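Lmo2445 protein (Listeria monocytogenes EGD-e, PDB 5HZL) is a secreted, calcium-binding internalin-like protein of Listeria whose function is unknown; its leucine-rich repeats suggest that it could bind a partner protein. Local coordinates at residues 107-112 with 129-134; 152-157 with 177-182; 181-186 with 219-224; 205-210 with 290-295; 248-253 with 263-268. All blocks are in the same frame, centred on the assembly; numbering follows the deposited sequence.

Contact 1 of 5, residues 107-112 with 129-134; sequences EANGAN and LSQNNF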
# COMPACT_ATOMS: atom_id res chain seq x y z
N GLU A 107 11.89 0.66 -6.02
CA GLU A 107 12.20 -0.09 -4.81
C GLU A 107 12.06 0.89 -3.65
O GLU A 107 12.98 1.66 -3.36
CB GLU A 107 13.58 -0.72 -4.90
CG GLU A 107 13.62 -1.89 -5.87
CD GLU A 107 15.02 -2.47 -6.08
OE1 GLU A 107 16.03 -1.78 -5.79
OE2 GLU A 107 15.10 -3.62 -6.58
N ALA A 108 10.89 0.86 -3.01
CA ALA A 108 10.53 1.78 -1.93
C ALA A 108 10.01 1.14 -0.65
O ALA A 108 9.06 1.62 -0.04
CB ALA A 108 9.50 2.76 -2.47
N ASN A 109 10.66 0.06 -0.23
CA ASN A 109 10.30 -0.64 1.00
C ASN A 109 10.56 0.24 2.24
O ASN A 109 11.57 0.92 2.30
CB ASN A 109 11.16 -1.90 1.16
CG ASN A 109 10.92 -2.61 2.48
OD1 ASN A 109 11.69 -2.46 3.41
ND2 ASN A 109 9.82 -3.32 2.59
N GLY A 110 9.65 0.20 3.22
CA GLY A 110 9.80 0.93 4.48
C GLY A 110 10.24 2.37 4.37
O GLY A 110 11.11 2.83 5.10
N ALA A 111 9.61 3.09 3.44
CA ALA A 111 9.91 4.48 3.18
C ALA A 111 8.85 5.42 3.74
O ALA A 111 8.82 6.60 3.39
CB ALA A 111 10.04 4.66 1.69
N ASN A 112 7.98 4.89 4.59
CA ASN A 112 6.87 5.64 5.21
C ASN A 112 5.99 6.45 4.24
O ASN A 112 5.54 7.55 4.57
CB ASN A 112 7.40 6.53 6.34
CG ASN A 112 6.28 7.07 7.22
OD1 ASN A 112 5.25 6.43 7.40
ND2 ASN A 112 6.49 8.24 7.79
N LEU A 129 6.39 -1.59 -2.77
CA LEU A 129 5.85 -0.62 -1.82
C LEU A 129 5.50 -1.28 -0.49
O LEU A 129 4.67 -0.79 0.27
CB LEU A 129 4.62 0.05 -2.44
CG LEU A 129 4.89 0.94 -3.64
CD1 LEU A 129 3.63 1.23 -4.43
CD2 LEU A 129 5.55 2.24 -3.19
N SER A 130 6.15 -2.40 -0.21
CA SER A 130 5.91 -3.12 1.02
C SER A 130 6.42 -2.33 2.24
O SER A 130 7.41 -1.62 2.16
CB SER A 130 6.64 -4.46 0.95
OG SER A 130 8.04 -4.27 0.79
N GLN A 131 5.71 -2.47 3.35
CA GLN A 131 6.07 -1.85 4.62
C GLN A 131 6.00 -0.34 4.68
O GLN A 131 6.73 0.32 5.43
CB GLN A 131 7.40 -2.41 5.14
CG GLN A 131 7.28 -3.90 5.47
CD GLN A 131 8.55 -4.49 6.02
OE1 GLN A 131 9.66 -4.26 5.52
NE2 GLN A 131 8.40 -5.30 7.03
N ASN A 132 5.08 0.20 3.89
CA ASN A 132 4.81 1.62 3.87
C ASN A 132 3.59 1.83 4.78
O ASN A 132 3.33 0.98 5.64
CB ASN A 132 4.69 2.14 2.44
CG ASN A 132 6.05 2.29 1.78
OD1 ASN A 132 6.86 3.12 2.19
ND2 ASN A 132 6.29 1.53 0.72
N ASN A 133 2.84 2.91 4.62
CA ASN A 133 1.73 3.16 5.51
C ASN A 133 0.64 3.96 4.84
O ASN A 133 0.40 5.13 5.18
CB ASN A 133 2.26 3.89 6.75
CG ASN A 133 1.23 3.96 7.87
OD1 ASN A 133 0.31 3.12 7.96
ND2 ASN A 133 1.39 4.95 8.74
N PHE A 134 -0.04 3.30 3.90
CA PHE A 134 -1.11 3.91 3.12
C PHE A 134 -2.39 4.25 3.83
O PHE A 134 -3.05 5.21 3.44
CB PHE A 134 -1.45 3.04 1.91
CG PHE A 134 -0.31 2.87 0.97
CD1 PHE A 134 0.08 3.92 0.17
CD2 PHE A 134 0.38 1.67 0.89
CE1 PHE A 134 1.14 3.79 -0.70
CE2 PHE A 134 1.44 1.52 0.01
CZ PHE A 134 1.83 2.58 -0.78
O HOH W 1 7.53 2.79 6.46
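Asn109 reaches across to the turn 129-132 with its CG anti to the backbone N (chi1 175°). Its CB passes 3.9 Å from Ser130 O, and CG runs on past Gln131 OE1. At the tip, ND2 gives its hydrogens to two oxygens close to the amide plane. One is Ser130 OG, 2.7 Å from Asn109 ND2; the other is Gln131 OE1, 3.1 Å from the same nitrogen. Ser130 OG is also bonded to Asp128, so the hydroxyl is held by Asn109 from across the contact and by Asp128 of its own coil. Deeper in, the Asn132 amide works with both ends. ND2 donates to Ala108 O at 2.9 Å and also to Leu129 O of its own type II turn, while OD1 takes Ala111 N at 3.0 Å and, beyond the segment, Ile113 N. Two bonds at each end fix how the amide is rotated. A water links Asn112 N to Gln131 O. Asn132 is the asparagine of the LxxLxLxxNxL leucine-rich repeat, tying one coil's turn to the coil before it.

Contact 2 of 5, residues 152-157 with 177-182; sequences MENAGL and LNENHL. With CA (calcium ion), chain E.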
# COMPACT_ATOMS: atom_id res chain seq x y z
N MSE A 152 2.88 -5.03 -1.99
CA MSE A 152 2.35 -4.12 -0.96
C MSE A 152 2.13 -4.91 0.31
O MSE A 152 1.16 -4.73 1.05
CB MSE A 152 1.11 -3.37 -1.46
CG MSE A 152 1.53 -2.13 -2.23
SE MSE A 152 -0.03 -1.05 -2.78
CE MSE A 152 -1.04 -2.42 -3.78
N GLU A 153 3.08 -5.79 0.60
CA GLU A 153 3.02 -6.60 1.80
C GLU A 153 3.22 -5.74 3.02
O GLU A 153 4.13 -4.92 3.05
CB GLU A 153 4.14 -7.65 1.81
CG GLU A 153 4.17 -8.56 3.04
CD GLU A 153 5.25 -9.62 2.98
OE1 GLU A 153 6.18 -9.47 2.19
OE2 GLU A 153 5.21 -10.61 3.73
N ASN A 154 2.36 -5.91 4.01
CA ASN A 154 2.48 -5.20 5.28
C ASN A 154 2.65 -3.68 5.11
O ASN A 154 3.48 -3.07 5.76
CB ASN A 154 3.68 -5.84 6.01
CG ASN A 154 3.83 -5.38 7.44
OD1 ASN A 154 2.88 -4.88 8.06
ND2 ASN A 154 5.04 -5.57 7.98
N ALA A 155 1.85 -3.09 4.23
CA ALA A 155 1.91 -1.66 3.92
C ALA A 155 0.78 -0.79 4.50
O ALA A 155 0.55 0.32 4.02
CB ALA A 155 1.92 -1.50 2.39
N GLY A 156 0.08 -1.30 5.51
CA GLY A 156 -1.03 -0.55 6.12
C GLY A 156 -2.29 -0.33 5.29
O GLY A 156 -3.12 0.52 5.66
N LEU A 157 -2.46 -1.06 4.18
CA LEU A 157 -3.66 -0.88 3.33
C LEU A 157 -4.88 -1.19 4.17
O LEU A 157 -4.96 -2.25 4.78
CB LEU A 157 -3.64 -1.76 2.10
CG LEU A 157 -2.54 -1.45 1.08
CD1 LEU A 157 -2.40 -2.61 0.10
CD2 LEU A 157 -2.84 -0.16 0.34
N LEU A 177 -0.20 -8.95 -1.28
CA LEU A 177 -0.98 -8.10 -0.37
C LEU A 177 -1.18 -8.64 1.05
O LEU A 177 -2.07 -8.16 1.76
CB LEU A 177 -2.37 -7.87 -0.98
CG LEU A 177 -2.47 -7.09 -2.29
CD1 LEU A 177 -3.88 -7.15 -2.84
CD2 LEU A 177 -2.05 -5.66 -2.05
N ASN A 178 -0.39 -9.63 1.47
CA ASN A 178 -0.56 -10.14 2.84
C ASN A 178 -0.21 -9.10 3.90
O ASN A 178 0.43 -8.10 3.61
CB ASN A 178 0.23 -11.43 3.09
CG ASN A 178 1.71 -11.32 2.76
OD1 ASN A 178 2.08 -10.97 1.64
ND2 ASN A 178 2.57 -11.68 3.70
N GLU A 179 -0.67 -9.34 5.12
CA GLU A 179 -0.40 -8.52 6.31
C GLU A 179 -0.89 -7.07 6.29
O GLU A 179 -0.30 -6.18 6.91
CB GLU A 179 1.09 -8.61 6.66
CG GLU A 179 1.51 -10.05 6.93
CD GLU A 179 3.01 -10.21 7.06
OE1 GLU A 179 3.69 -9.25 7.48
OE2 GLU A 179 3.53 -11.30 6.73
N ASN A 180 -2.00 -6.84 5.59
CA ASN A 180 -2.62 -5.53 5.50
C ASN A 180 -3.84 -5.48 6.42
O ASN A 180 -4.00 -6.36 7.25
CB ASN A 180 -2.91 -5.21 4.04
CG ASN A 180 -1.65 -4.86 3.26
OD1 ASN A 180 -0.93 -3.96 3.65
ND2 ASN A 180 -1.42 -5.53 2.15
N HIS A 181 -4.69 -4.45 6.29
CA HIS A 181 -5.87 -4.29 7.15
C HIS A 181 -7.14 -4.11 6.36
O HIS A 181 -8.01 -3.30 6.70
CB HIS A 181 -5.68 -3.07 8.08
CG HIS A 181 -4.36 -3.04 8.79
ND1 HIS A 181 -3.98 -4.02 9.69
CD2 HIS A 181 -3.35 -2.15 8.76
CE1 HIS A 181 -2.78 -3.73 10.16
NE2 HIS A 181 -2.38 -2.60 9.61
N LEU A 182 -7.25 -4.88 5.29
CA LEU A 182 -8.40 -4.84 4.40
C LEU A 182 -9.57 -5.67 4.94
O LEU A 182 -9.36 -6.72 5.54
CB LEU A 182 -7.98 -5.34 3.02
CG LEU A 182 -6.92 -4.48 2.33
CD1 LEU A 182 -6.36 -5.17 1.09
CD2 LEU A 182 -7.53 -3.12 2.01
CA CA E . 7.34 -11.95 2.66
O HOH W 2 0.20 -3.54 7.29
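The carboxylate of Glu153 and the amide of Asn178 meet with their planes 45° apart: Asn178 ND2 comes from above the carboxylate plane to OE2 of Glu153 at 2.8 Å. Both Glu153 oxygens also hold a calcium ion, OE1 at 2.8 Å, so OE2 serves metal and amide together, and the ion probably offsets the nearby charge of Glu179. Glu153 reaches out this far because its chain is fully extended. The second flat group, the Asn180 amide, is buried. Within its plane ND2 points to Met152 O at 2.9 Å, and the same nitrogen also bonds Leu177 O; OD1 accepts Ala155 N at 3.0 Å and, weakly, Leu157 N. The imidazole of His181 lies obliquely beside Gly156 CA, with ND1 bonded to Thr204 O, while its backbone N donates to Leu157 O at 2.7 Å. Alongside the amide, Leu157 CD1 meets Leu177 CD2 at 3.7 Å, the two side chains crossing at about a right angle; CE of Met152, a selenomethionine, touches Leu177 CD2 as well. A water joins Asn154 OD1, Gly156 N and Glu179 O. Buried leucines packed beside an asparagine that closes the turn of the preceding coil are the signature of a leucine-rich repeat, with a calcium site added here at its surface.

Contact 3 of 5, residues 181-186 with 219-224; sequences HLISIP and KVFVPF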
# COMPACT_ATOMS: atom_id res chain seq x y z
N HIS A 181 -4.69 -4.45 6.29
CA HIS A 181 -5.87 -4.29 7.15
C HIS A 181 -7.14 -4.11 6.36
O HIS A 181 -8.01 -3.30 6.70
CB HIS A 181 -5.68 -3.07 8.08
CG HIS A 181 -4.36 -3.04 8.79
ND1 HIS A 181 -3.98 -4.02 9.69
CD2 HIS A 181 -3.35 -2.15 8.76
CE1 HIS A 181 -2.78 -3.73 10.16
NE2 HIS A 181 -2.38 -2.60 9.61
N LEU A 182 -7.25 -4.88 5.29
CA LEU A 182 -8.40 -4.84 4.40
C LEU A 182 -9.57 -5.67 4.94
O LEU A 182 -9.36 -6.72 5.54
CB LEU A 182 -7.98 -5.34 3.02
CG LEU A 182 -6.92 -4.48 2.33
CD1 LEU A 182 -6.36 -5.17 1.09
CD2 LEU A 182 -7.53 -3.12 2.01
N ILE A 183 -10.80 -5.20 4.71
CA ILE A 183 -12.02 -5.89 5.16
C ILE A 183 -12.79 -6.44 3.97
O ILE A 183 -13.93 -6.87 4.09
CB ILE A 183 -12.96 -4.93 5.94
CG1 ILE A 183 -13.57 -3.85 5.03
CG2 ILE A 183 -12.19 -4.31 7.10
CD1 ILE A 183 -14.63 -3.01 5.68
N SER A 184 -12.13 -6.45 2.83
CA SER A 184 -12.73 -6.85 1.60
C SER A 184 -11.66 -7.48 0.72
O SER A 184 -10.47 -7.31 0.98
CB SER A 184 -13.26 -5.57 0.97
OG SER A 184 -13.74 -5.76 -0.35
N ILE A 185 -12.09 -8.21 -0.31
CA ILE A 185 -11.19 -8.86 -1.23
C ILE A 185 -11.33 -8.30 -2.65
O ILE A 185 -12.46 -8.07 -3.11
CB ILE A 185 -11.49 -10.38 -1.29
CG1 ILE A 185 -11.38 -11.02 0.09
CG2 ILE A 185 -10.56 -11.11 -2.28
CD1 ILE A 185 -11.65 -12.52 0.11
N PRO A 186 -10.19 -8.07 -3.34
CA PRO A 186 -10.26 -7.65 -4.75
C PRO A 186 -10.53 -8.94 -5.55
O PRO A 186 -9.62 -9.55 -6.10
CB PRO A 186 -8.86 -7.09 -5.02
CG PRO A 186 -7.98 -7.78 -4.05
CD PRO A 186 -8.81 -8.07 -2.84
N LYS A 219 -24.40 -5.49 14.91
CA LYS A 219 -24.34 -5.84 13.49
C LYS A 219 -23.18 -5.09 12.85
O LYS A 219 -23.23 -3.87 12.72
CB LYS A 219 -25.66 -5.50 12.80
CG LYS A 219 -26.80 -6.27 13.43
CD LYS A 219 -28.13 -6.19 12.72
CE LYS A 219 -29.10 -7.08 13.49
NZ LYS A 219 -30.46 -7.24 12.90
N VAL A 220 -22.16 -5.83 12.44
CA VAL A 220 -20.95 -5.26 11.83
C VAL A 220 -20.83 -5.52 10.31
O VAL A 220 -21.35 -6.53 9.83
CB VAL A 220 -19.70 -5.81 12.54
CG1 VAL A 220 -19.71 -5.38 14.00
CG2 VAL A 220 -19.61 -7.33 12.45
N PHE A 221 -20.14 -4.62 9.60
CA PHE A 221 -19.93 -4.69 8.12
C PHE A 221 -18.60 -5.36 7.83
O PHE A 221 -17.56 -4.72 8.01
CB PHE A 221 -19.99 -3.28 7.52
CG PHE A 221 -19.72 -3.22 6.05
CD1 PHE A 221 -20.65 -3.68 5.13
CD2 PHE A 221 -18.55 -2.64 5.56
CE1 PHE A 221 -20.41 -3.60 3.77
CE2 PHE A 221 -18.30 -2.56 4.20
CZ PHE A 221 -19.24 -3.05 3.30
N VAL A 222 -18.63 -6.62 7.39
CA VAL A 222 -17.40 -7.37 7.12
C VAL A 222 -17.51 -8.19 5.83
O VAL A 222 -17.75 -9.40 5.87
CB VAL A 222 -17.06 -8.34 8.29
CG1 VAL A 222 -15.62 -8.84 8.16
CG2 VAL A 222 -17.24 -7.66 9.65
N PRO A 223 -17.32 -7.53 4.67
CA PRO A 223 -17.42 -8.22 3.39
C PRO A 223 -16.51 -9.43 3.21
O PRO A 223 -16.89 -10.36 2.51
CB PRO A 223 -17.05 -7.14 2.38
CG PRO A 223 -17.50 -5.89 3.03
CD PRO A 223 -17.19 -6.08 4.48
N PHE A 224 -15.34 -9.40 3.84
CA PHE A 224 -14.38 -10.49 3.73
C PHE A 224 -14.98 -11.85 4.10
O PHE A 224 -14.71 -12.85 3.43
CB PHE A 224 -13.15 -10.20 4.61
CG PHE A 224 -12.10 -11.28 4.57
CD1 PHE A 224 -12.14 -12.35 5.46
CD2 PHE A 224 -11.08 -11.25 3.62
CE1 PHE A 224 -11.19 -13.35 5.41
CE2 PHE A 224 -10.12 -12.25 3.58
CZ PHE A 224 -10.18 -13.30 4.47
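Ile183 and Phe221 cross at about a right angle, the CD1 methyl of the isoleucine coming obliquely to the ring, 3.9 Å from Phe221 CD2. In Ile183, CG1 sits between the backbone N and the carbonyl carbon (chi1 68°), which brings CD1 to Phe221 and Pro223. Pro223 CD lies over the centre of the Phe221 ring, 3.7 Å above its plane, and is itself 4.2 Å from Ile183 CD1, so proline, phenylalanine and isoleucine form one small cluster. The second pair is Ile185 with Phe224. They are set at a slant to each other, and CG1 of the isoleucine, rather than its terminal methyl, makes the closest approach, 3.6 Å from Phe224 CD2; the CD1 methyl follows along the same side of the ring, 3.8 Å from CE2 of Phe224. Between the two pairs the backbones are joined by one hydrogen bond, Phe224 N to Ile183 O at 2.9 Å, with the donor standing 37° out of the carbonyl plane. A little further along the helix that holds Phe224, Gln227 accepts the N-H of Ile185, and Phe200 and Tyr292 pack on the Phe224 side chain. The arrangement is a buried junction between the leucine-rich repeats, here the coil after strand 181-182, and the strand-to-helix corner of the C-terminal domain, whose family is grouped with the E-set folds.

Contact 4 of 5, residues 205-210 with 290-295; sequences ATYPPT and GWYDFP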
# COMPACT_ATOMS: atom_id res chain seq x y z
N ALA A 205 -8.00 -5.90 11.35
CA ALA A 205 -8.47 -4.54 11.50
C ALA A 205 -9.27 -4.31 12.75
O ALA A 205 -10.06 -5.15 13.15
CB ALA A 205 -9.31 -4.14 10.29
N THR A 206 -9.06 -3.15 13.36
CA THR A 206 -9.78 -2.75 14.55
C THR A 206 -10.74 -1.66 14.08
O THR A 206 -10.31 -0.58 13.65
CB THR A 206 -8.82 -2.22 15.61
OG1 THR A 206 -7.79 -3.20 15.81
CG2 THR A 206 -9.55 -1.94 16.93
N TYR A 207 -12.04 -1.96 14.13
CA TYR A 207 -13.07 -1.00 13.69
C TYR A 207 -13.24 0.17 14.65
O TYR A 207 -12.79 0.13 15.79
CB TYR A 207 -14.43 -1.71 13.48
CG TYR A 207 -14.54 -2.52 12.19
CD1 TYR A 207 -13.70 -3.60 11.94
CD2 TYR A 207 -15.53 -2.23 11.24
CE1 TYR A 207 -13.82 -4.36 10.78
CE2 TYR A 207 -15.66 -2.98 10.08
CZ TYR A 207 -14.80 -4.04 9.85
OH TYR A 207 -14.90 -4.80 8.71
N PRO A 208 -13.85 1.27 14.17
CA PRO A 208 -14.05 2.38 15.10
C PRO A 208 -14.92 1.92 16.29
O PRO A 208 -15.74 1.04 16.11
CB PRO A 208 -14.76 3.43 14.24
CG PRO A 208 -14.28 3.16 12.85
CD PRO A 208 -14.08 1.67 12.76
N PRO A 209 -14.74 2.52 17.47
CA PRO A 209 -15.56 2.07 18.61
C PRO A 209 -17.00 2.54 18.49
O PRO A 209 -17.25 3.55 17.84
CB PRO A 209 -14.87 2.73 19.81
CG PRO A 209 -14.21 3.94 19.27
CD PRO A 209 -13.91 3.69 17.81
N THR A 210 -17.93 1.81 19.10
CA THR A 210 -19.36 2.18 19.06
C THR A 210 -20.03 1.83 20.39
O THR A 210 -19.43 1.17 21.24
CB THR A 210 -20.09 1.51 17.88
OG1 THR A 210 -21.40 2.08 17.74
CG2 THR A 210 -20.18 -0.01 18.06
N GLY A 290 -7.56 -14.19 8.66
CA GLY A 290 -7.54 -12.91 9.40
C GLY A 290 -8.31 -12.80 10.71
O GLY A 290 -8.74 -13.79 11.26
N TRP A 291 -8.45 -11.57 11.23
CA TRP A 291 -9.22 -11.27 12.46
C TRP A 291 -9.65 -9.81 12.51
O TRP A 291 -8.90 -8.93 12.08
CB TRP A 291 -8.54 -11.69 13.77
CG TRP A 291 -7.18 -11.13 14.07
CD1 TRP A 291 -5.98 -11.76 13.88
CD2 TRP A 291 -6.87 -9.84 14.62
NE1 TRP A 291 -4.95 -10.95 14.28
CE2 TRP A 291 -5.46 -9.76 14.73
CE3 TRP A 291 -7.65 -8.73 15.01
CZ2 TRP A 291 -4.81 -8.62 15.23
CZ3 TRP A 291 -6.99 -7.60 15.50
CH2 TRP A 291 -5.59 -7.56 15.61
N TYR A 292 -10.84 -9.54 13.04
CA TYR A 292 -11.37 -8.18 13.12
C TYR A 292 -11.89 -7.82 14.50
O TYR A 292 -12.71 -8.52 15.02
CB TYR A 292 -12.49 -8.01 12.10
CG TYR A 292 -12.03 -8.29 10.69
CD1 TYR A 292 -11.30 -7.33 9.99
CD2 TYR A 292 -12.31 -9.49 10.06
CE1 TYR A 292 -10.86 -7.56 8.69
CE2 TYR A 292 -11.87 -9.73 8.76
CZ TYR A 292 -11.14 -8.75 8.08
OH TYR A 292 -10.72 -8.98 6.80
N ASP A 293 -11.40 -6.71 15.07
CA ASP A 293 -11.83 -6.25 16.41
C ASP A 293 -12.87 -5.14 16.35
O ASP A 293 -12.81 -4.25 15.50
CB ASP A 293 -10.65 -5.77 17.26
CG ASP A 293 -9.76 -6.91 17.75
OD1 ASP A 293 -10.01 -8.10 17.43
OD2 ASP A 293 -8.79 -6.59 18.48
N PHE A 294 -13.80 -5.19 17.29
CA PHE A 294 -14.89 -4.24 17.39
C PHE A 294 -14.98 -3.76 18.83
O PHE A 294 -15.51 -4.49 19.66
CB PHE A 294 -16.19 -4.91 16.95
CG PHE A 294 -16.09 -5.56 15.60
CD1 PHE A 294 -16.30 -4.82 14.45
CD2 PHE A 294 -15.77 -6.90 15.48
CE1 PHE A 294 -16.20 -5.41 13.20
CE2 PHE A 294 -15.67 -7.50 14.23
CZ PHE A 294 -15.88 -6.75 13.09
N PRO A 295 -14.41 -2.58 19.15
CA PRO A 295 -14.52 -2.07 20.52
C PRO A 295 -15.96 -1.65 20.79
O PRO A 295 -16.54 -0.90 20.00
CB PRO A 295 -13.57 -0.86 20.55
CG PRO A 295 -12.74 -0.97 19.32
CD PRO A 295 -13.57 -1.71 18.31
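Asp293 O receives the backbone N-H of Tyr207 at 2.8 Å, and Thr206 CA adds a CA-H...O contact to the same oxygen. One step back, Asp293 N donates to Ala205 O, also at 2.8 Å, and Ala205 N to Trp291 O, so the strands run parallel here; further on the pairing resumes with Thr210 N to Pro295 O, past Pro208 and Pro209. Tyr207, Tyr292 and Phe294 cluster on the side that carries Ala205. Tyr207 and Phe294 point the same way, with ring centroids 4.6 Å apart and planes at 39°, so that Phe294 CE1 comes over the centre of the tyrosine ring. Tyr292 CD1 sits at the edge of the Tyr207 ring, 4.0 Å from Tyr207 CE1, while Ala205 CB approaches the edge of Tyr292. On the other face Thr206 CG2 touches Asp293 CB at 4.0 Å. Both tyrosine hydroxyls are bonded to backbone carbonyls, Tyr207 to Phe221 and Tyr292 to Leu182. Strand 203-212 forms one edge of the mixed sheet, 290-298 lies between it and 273-281, and the aromatic cluster is covered by Val222, just ahead of helix 223-227.

Contact 5 of 5, residues 248-253 with 263-268; sequences TLYEPP and YTIETA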
# COMPACT_ATOMS: atom_id res chain seq x y z
N THR A 248 -12.96 -16.89 24.26
CA THR A 248 -13.97 -17.39 23.31
C THR A 248 -15.37 -17.27 23.90
O THR A 248 -15.58 -17.57 25.07
CB THR A 248 -13.67 -18.86 22.90
OG1 THR A 248 -12.39 -18.92 22.25
CG2 THR A 248 -14.72 -19.39 21.94
N LEU A 249 -16.32 -16.81 23.08
CA LEU A 249 -17.71 -16.66 23.53
C LEU A 249 -18.54 -17.77 22.90
O LEU A 249 -19.34 -18.40 23.60
CB LEU A 249 -18.27 -15.28 23.14
CG LEU A 249 -19.60 -14.86 23.77
CD1 LEU A 249 -19.45 -14.70 25.28
CD2 LEU A 249 -20.09 -13.55 23.17
N TYR A 250 -18.36 -18.01 21.60
CA TYR A 250 -19.05 -19.09 20.87
C TYR A 250 -18.41 -19.30 19.50
O TYR A 250 -17.77 -18.39 18.97
CB TYR A 250 -20.57 -18.86 20.75
CG TYR A 250 -20.98 -17.68 19.91
CD1 TYR A 250 -21.02 -16.39 20.46
CD2 TYR A 250 -21.37 -17.83 18.59
CE1 TYR A 250 -21.40 -15.29 19.69
CE2 TYR A 250 -21.76 -16.74 17.81
CZ TYR A 250 -21.77 -15.47 18.36
OH TYR A 250 -22.14 -14.39 17.59
N GLU A 251 -18.57 -20.51 18.94
CA GLU A 251 -18.04 -20.87 17.62
C GLU A 251 -19.22 -21.24 16.73
O GLU A 251 -19.60 -22.41 16.66
CB GLU A 251 -17.07 -22.05 17.70
CG GLU A 251 -15.85 -21.82 18.57
CD GLU A 251 -14.91 -23.03 18.65
OE1 GLU A 251 -15.03 -23.97 17.82
OE2 GLU A 251 -14.03 -23.04 19.54
N PRO A 252 -19.80 -20.25 16.03
CA PRO A 252 -20.96 -20.52 15.19
C PRO A 252 -20.59 -21.09 13.83
O PRO A 252 -19.43 -21.02 13.45
CB PRO A 252 -21.57 -19.13 15.02
CG PRO A 252 -20.38 -18.25 14.95
CD PRO A 252 -19.33 -18.86 15.85
N PRO A 253 -21.58 -21.66 13.12
CA PRO A 253 -21.28 -22.20 11.80
C PRO A 253 -21.02 -21.02 10.88
O PRO A 253 -21.54 -19.93 11.10
CB PRO A 253 -22.55 -22.97 11.42
CG PRO A 253 -23.64 -22.31 12.19
CD PRO A 253 -23.01 -21.79 13.46
N TYR A 263 -22.88 -8.80 9.43
CA TYR A 263 -22.78 -10.01 10.25
C TYR A 263 -23.21 -9.62 11.67
O TYR A 263 -22.72 -8.64 12.23
CB TYR A 263 -21.36 -10.60 10.23
CG TYR A 263 -21.28 -11.90 10.98
CD1 TYR A 263 -21.67 -13.09 10.37
CD2 TYR A 263 -20.84 -11.95 12.29
CE1 TYR A 263 -21.62 -14.30 11.05
CE2 TYR A 263 -20.78 -13.17 12.98
CZ TYR A 263 -21.17 -14.34 12.36
OH TYR A 263 -21.11 -15.53 13.04
N THR A 264 -24.14 -10.38 12.22
CA THR A 264 -24.66 -10.13 13.56
C THR A 264 -23.90 -10.97 14.57
O THR A 264 -23.69 -12.16 14.32
CB THR A 264 -26.15 -10.49 13.64
OG1 THR A 264 -26.87 -9.71 12.69
CG2 THR A 264 -26.74 -10.23 15.02
N ILE A 265 -23.48 -10.36 15.68
CA ILE A 265 -22.77 -11.10 16.73
C ILE A 265 -23.58 -11.00 18.02
O ILE A 265 -23.98 -9.91 18.45
CB ILE A 265 -21.27 -10.71 16.85
CG1 ILE A 265 -21.04 -9.31 17.40
CG2 ILE A 265 -20.60 -10.84 15.50
CD1 ILE A 265 -19.56 -8.94 17.40
N GLU A 266 -23.81 -12.17 18.61
CA GLU A 266 -24.62 -12.36 19.82
C GLU A 266 -24.11 -11.67 21.08
O GLU A 266 -23.56 -12.32 21.97
CB GLU A 266 -24.75 -13.87 20.11
CG GLU A 266 -25.30 -14.78 19.00
CD GLU A 266 -26.78 -14.59 18.72
OE1 GLU A 266 -27.24 -13.44 18.58
OE2 GLU A 266 -27.49 -15.62 18.61
N THR A 267 -24.31 -10.35 21.18
CA THR A 267 -23.88 -9.59 22.36
C THR A 267 -25.04 -9.28 23.33
O THR A 267 -24.87 -8.51 24.28
CB THR A 267 -23.21 -8.27 21.95
OG1 THR A 267 -24.14 -7.49 21.19
CG2 THR A 267 -21.97 -8.52 21.13
N ALA A 268 -26.20 -9.89 23.10
CA ALA A 268 -27.37 -9.65 23.94
C ALA A 268 -27.19 -10.12 25.38
O ALA A 268 -27.71 -9.50 26.30
CB ALA A 268 -28.61 -10.31 23.32
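Tyr250 lays the far end of its ring against the aliphatic part of Glu266: CE1 is 3.7 Å from Glu266 CB and CZ 3.7 Å from Glu266 CG. The two side chains cross at about a right angle, and the glutamate then bends at chi2 (-70°), turning its carboxylate away from the tyrosine. The phenol oxygen accepts the backbone N-H of Glu266 at 3.0 Å, nearly straight at 164°. With CG of Tyr250 between the backbone N and the carbonyl carbon (chi1 65°), the ring is sent across to Glu266. Leu249 and Tyr250 both face Ile242 in a classic beta bulge at the end of strand 247-250, one of the two edge strands of the mixed sheet, while Glu266 centres an inverse gamma turn just after strand 262-264 of the small antiparallel sheet. The pair therefore bridges two sheets of the C-terminal domain, consistent with the sandwich expected of an E-set fold. Leu249 CG and Pro252 CB both lie at the edge of the Tyr250 ring, in its plane. From the same segment Leu249 CD2 comes within 3.9 Å of Glu266 O. Pro252 CG approaches Tyr263 OH to 3.4 Å, and the Tyr263 side chain also packs on Ile240 and Ile279.

In the fold
Contacts 1 and 2 follow each other along the chain; the segments of contacts 3 and 4 alternate, and contact 5 falls between the two segments of contact 4. Contacts 1 and 2, with centres about 10 Å apart, lie in the loops that follow successive strands of the seven-stranded parallel sheet; they touch through backbone bonds, Gln131 to Glu153 and Phe134 to Ala155. Contact 3 shares His181 and Leu182 with contact 2 and packs the repeats against the C-terminal domain. It meets contact 4, centres about 11 Å apart, through the hydroxyls of Tyr207 and Tyr292. Contact 5, the farthest from contact 1 with centres about 36 Å apart, joins contact 3 through paired strands 219-221 and 262-264. Repeats and C-terminal domain thus form one continuous, elongated body.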